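Glucose-resistance amylase regulator (Weissella paramesenteroides ATCC 33313, PDB 4RK6) binds glucose in the cleft of its LacI-type sugar-binding core and probably regulates transcription as a DNA-binding repressor. Local coordinates at residues S39-L44 / Q253-S258. Residues are numbered along the deposited sequence; the frame is centred on the assembly and turned at random.
Sequences SGYELL and QLFLDS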
ATOM      1  N   SER A  39      19.007   5.451 -17.136  1.00 37.39           N
ATOM      2  CA  SER A  39      19.040   5.610 -18.587  1.00 40.56           C
ATOM      3  C   SER A  39      18.654   7.010 -19.053  1.00 34.99           C
ATOM      4  O   SER A  39      18.573   7.253 -20.257  1.00 38.32           O
ATOM      5  CB  SER A  39      18.116   4.578 -19.245  1.00 51.48           C
ATOM      6  OG  SER A  39      16.789   4.730 -18.769  1.00 50.40           O
ATOM      7  N   GLY A  40      18.400   7.933 -18.125  1.00 35.03           N
ATOM      8  CA  GLY A  40      18.031   9.304 -18.499  1.00 44.78           C
ATOM      9  C   GLY A  40      16.599   9.506 -18.975  1.00 43.39           C
ATOM     10  O   GLY A  40      16.310  10.457 -19.710  1.00 42.27           O
ATOM     11  N   TYR A  41      15.703   8.614 -18.559  1.00 32.31           N
ATOM     12  CA  TYR A  41      14.274   8.739 -18.841  1.00 28.29           C
ATOM     13  C   TYR A  41      13.566   9.200 -17.588  1.00 26.83           C
ATOM     14  O   TYR A  41      14.052   9.024 -16.470  1.00 33.31           O
ATOM     15  CB  TYR A  41      13.655   7.391 -19.235  1.00 33.16           C
ATOM     16  CG  TYR A  41      13.775   7.059 -20.693  1.00 31.34           C
ATOM     17  CD1 TYR A  41      14.955   6.545 -21.209  1.00 33.50           C
ATOM     18  CD2 TYR A  41      12.712   7.263 -21.556  1.00 32.59           C
ATOM     19  CE1 TYR A  41      15.069   6.241 -22.558  1.00 31.51           C
ATOM     20  CE2 TYR A  41      12.811   6.956 -22.899  1.00 32.60           C
ATOM     21  CZ  TYR A  41      13.997   6.456 -23.392  1.00 38.37           C
ATOM     22  OH  TYR A  41      14.117   6.149 -24.716  1.00 38.44           O
ATOM     23  N   GLU A  42      12.410   9.786 -17.799  1.00 33.70           N
ATOM     24  CA  GLU A  42      11.505  10.112 -16.724  1.00 35.85           C
ATOM     25  C   GLU A  42      10.275   9.225 -16.828  1.00 31.33           C
ATOM     26  O   GLU A  42       9.944   8.742 -17.897  1.00 30.55           O
ATOM     27  CB  GLU A  42      11.140  11.597 -16.745  1.00 51.49           C
ATOM     28  CG  GLU A  42      11.939  12.393 -15.719  1.00 93.63           C
ATOM     29  CD  GLU A  42      11.837  11.785 -14.328  1.00179.06           C
ATOM     30  OE1 GLU A  42      12.882  11.675 -13.645  1.00 72.58           O
ATOM     31  OE2 GLU A  42      10.710  11.379 -13.940  1.00 43.96           O
ATOM     32  N   LEU A  43       9.647   9.009 -15.685  1.00 30.86           N
ATOM     33  CA  LEU A  43       8.541   8.075 -15.545  1.00 32.18           C
ATOM     34  C   LEU A  43       7.236   8.826 -15.244  1.00 38.37           C
ATOM     35  O   LEU A  43       7.153   9.560 -14.278  1.00 30.37           O
ATOM     36  CB  LEU A  43       8.888   7.126 -14.419  1.00 33.10           C
ATOM     37  CG  LEU A  43       7.934   5.985 -14.138  1.00 39.22           C
ATOM     38  CD1 LEU A  43       7.788   5.129 -15.395  1.00 32.87           C
ATOM     39  CD2 LEU A  43       8.482   5.184 -12.972  1.00 46.83           C
ATOM     40  N   LEU A  44       6.232   8.669 -16.096  1.00 25.45           N
ATOM     41  CA  LEU A  44       4.885   9.240 -15.856  1.00 30.42           C
ATOM     42  C   LEU A  44       3.992   8.107 -15.395  1.00 32.86           C
ATOM     43  O   LEU A  44       3.930   7.064 -16.058  1.00 29.98           O
ATOM     44  CB  LEU A  44       4.304   9.821 -17.135  1.00 30.46           C
ATOM     45  CG  LEU A  44       4.481  11.307 -17.435  1.00 88.00           C
ATOM     46  CD1 LEU A  44       5.897  11.788 -17.144  1.00139.43           C
ATOM     47  CD2 LEU A  44       4.087  11.560 -18.885  1.00 64.48           C
ATOM     48  N   GLN A 253      14.419  -2.622 -19.346  1.00 21.52           N
ATOM     49  CA  GLN A 253      15.611  -3.041 -20.113  1.00 24.18           C
ATOM     50  C   GLN A 253      15.255  -3.586 -21.494  1.00 23.37           C
ATOM     51  O   GLN A 253      15.977  -3.375 -22.471  1.00 23.50           O
ATOM     52  CB  GLN A 253      16.425  -4.092 -19.361  1.00 27.35           C
ATOM     53  CG  GLN A 253      17.853  -4.172 -19.871  1.00 27.35           C
ATOM     54  CD  GLN A 253      18.583  -2.869 -19.658  1.00 30.05           C
ATOM     55  OE1 GLN A 253      18.520  -2.274 -18.567  1.00 32.44           O
ATOM     56  NE2 GLN A 253      19.277  -2.400 -20.687  1.00 28.25           N
ATOM     57  N   LEU A 254      14.159  -4.328 -21.565  1.00 26.29           N
ATOM     58  CA  LEU A 254      13.656  -4.818 -22.833  1.00 23.65           C
ATOM     59  C   LEU A 254      13.405  -3.655 -23.791  1.00 24.73           C
ATOM     60  O   LEU A 254      13.816  -3.701 -24.963  1.00 22.20           O
ATOM     61  CB  LEU A 254      12.390  -5.641 -22.608  1.00 23.41           C
ATOM     62  CG  LEU A 254      11.838  -6.445 -23.774  1.00 38.64           C
ATOM     63  CD1 LEU A 254      12.853  -7.496 -24.187  1.00 35.72           C
ATOM     64  CD2 LEU A 254      10.532  -7.101 -23.351  1.00 43.58           C
ATOM     65  N   PHE A 255      12.788  -2.589 -23.290  1.00 21.13           N
ATOM     66  CA  PHE A 255      12.524  -1.417 -24.117  1.00 20.98           C
ATOM     67  C   PHE A 255      13.829  -0.763 -24.546  1.00 23.63           C
ATOM     68  O   PHE A 255      14.022  -0.434 -25.742  1.00 24.61           O
ATOM     69  CB  PHE A 255      11.619  -0.410 -23.387  1.00 22.19           C
ATOM     70  CG  PHE A 255      11.562   0.941 -24.048  1.00 21.76           C
ATOM     71  CD1 PHE A 255      10.987   1.089 -25.301  1.00 25.10           C
ATOM     72  CD2 PHE A 255      12.093   2.058 -23.432  1.00 22.74           C
ATOM     73  CE1 PHE A 255      10.952   2.319 -25.939  1.00 26.45           C
ATOM     74  CE2 PHE A 255      12.046   3.301 -24.050  1.00 32.21           C
ATOM     75  CZ  PHE A 255      11.478   3.438 -25.302  1.00 28.00           C
ATOM     76  N   LEU A 256      14.726  -0.563 -23.589  1.00 22.62           N
ATOM     77  CA  LEU A 256      16.014   0.076 -23.890  1.00 22.65           C
ATOM     78  C   LEU A 256      16.838  -0.726 -24.916  1.00 26.14           C
ATOM     79  O   LEU A 256      17.536  -0.144 -25.740  1.00 25.37           O
ATOM     80  CB  LEU A 256      16.830   0.295 -22.625  1.00 25.52           C
ATOM     81  CG  LEU A 256      16.246   1.328 -21.655  1.00 24.23           C
ATOM     82  CD1 LEU A 256      16.962   1.255 -20.320  1.00 29.86           C
ATOM     83  CD2 LEU A 256      16.291   2.724 -22.254  1.00 29.04           C
ATOM     84  N   ASP A 257      16.738  -2.049 -24.856  1.00 23.09           N
ATOM     85  CA  ASP A 257      17.563  -2.935 -25.682  1.00 27.06           C
ATOM     86  C   ASP A 257      16.976  -3.180 -27.068  1.00 35.18           C
ATOM     87  O   ASP A 257      17.671  -3.709 -27.929  1.00 32.30           O
ATOM     88  CB  ASP A 257      17.750  -4.276 -24.991  1.00 23.14           C
ATOM     89  CG  ASP A 257      18.672  -4.201 -23.792  1.00 23.63           C
ATOM     90  OD1 ASP A 257      19.321  -3.171 -23.570  1.00 25.61           O
ATOM     91  OD2 ASP A 257      18.755  -5.224 -23.073  1.00 25.28           O
ATOM     92  N   SER A 258      15.713  -2.796 -27.273  1.00 29.91           N
ATOM     93  CA  SER A 258      14.973  -3.091 -28.504  1.00 38.67           C
ATOM     94  C   SER A 258      15.307  -2.080 -29.611  1.00 52.29           C
ATOM     95  O   SER A 258      15.943  -1.056 -29.353  1.00 47.17           O
ATOM     96  CB  SER A 258      13.468  -3.034 -28.224  1.00 47.19           C
ATOM     97  OG  SER A 258      13.048  -1.684 -27.975  1.00 43.54           O
TER
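Tyr41 and Phe255 meet as an offset edge-to-face pair: the phenyl ring turns its edge toward the face of the tyrosine, the planes standing 79° apart with 5.8 Å between ring centroids. The touching is done at the phenolic end. Phe255 CE2 lies 3.8 Å from Tyr41 CZ and 3.6 Å from Tyr41 OH, displaced well away from the middle of the tyrosine ring. Phe255 gets there by setting CG anti to its backbone N (chi1 167°), which carries the ring off the helix toward the tyrosine.

Leu256, next along the helix, takes a different course. Its CB points neither toward nor away from 39-44; the methyls at the end of the chain come closer. CD2 lies obliquely against the tyrosine ring, 3.7 Å from Tyr41 CE1, and also comes near Ser39 CB, from which CD1 is 3.7 Å. The side chains of Tyr41 and Leu256 run past one another in opposite directions. Phe255 takes the phenolic end of the tyrosine, Leu256 the CE1 flank of its ring.

Ser39 offers its CB to the leucine, its OG being hydrogen-bonded back to the carbonyls of Thr35 and Thr36 in the last turn of its own helix. Right behind it, Gly40 ends that helix in a Schellman motif, its positive phi turning the chain toward Tyr41 and strand 42-48.

This is a small apolar surface contact, 160 Å² over both sides, far along the N-terminal lobe of the periplasmic-binding-protein-like fold. It joins the turn between helix 24-39 and strand 42-48 to the end of helix 244-257. Tyr41 also packs on Val13 of strand 12-18, Leu256 reaches Thr35 of helix 24-39, and Phe255 rests on Ser91 and Ile93 of strand 91-95.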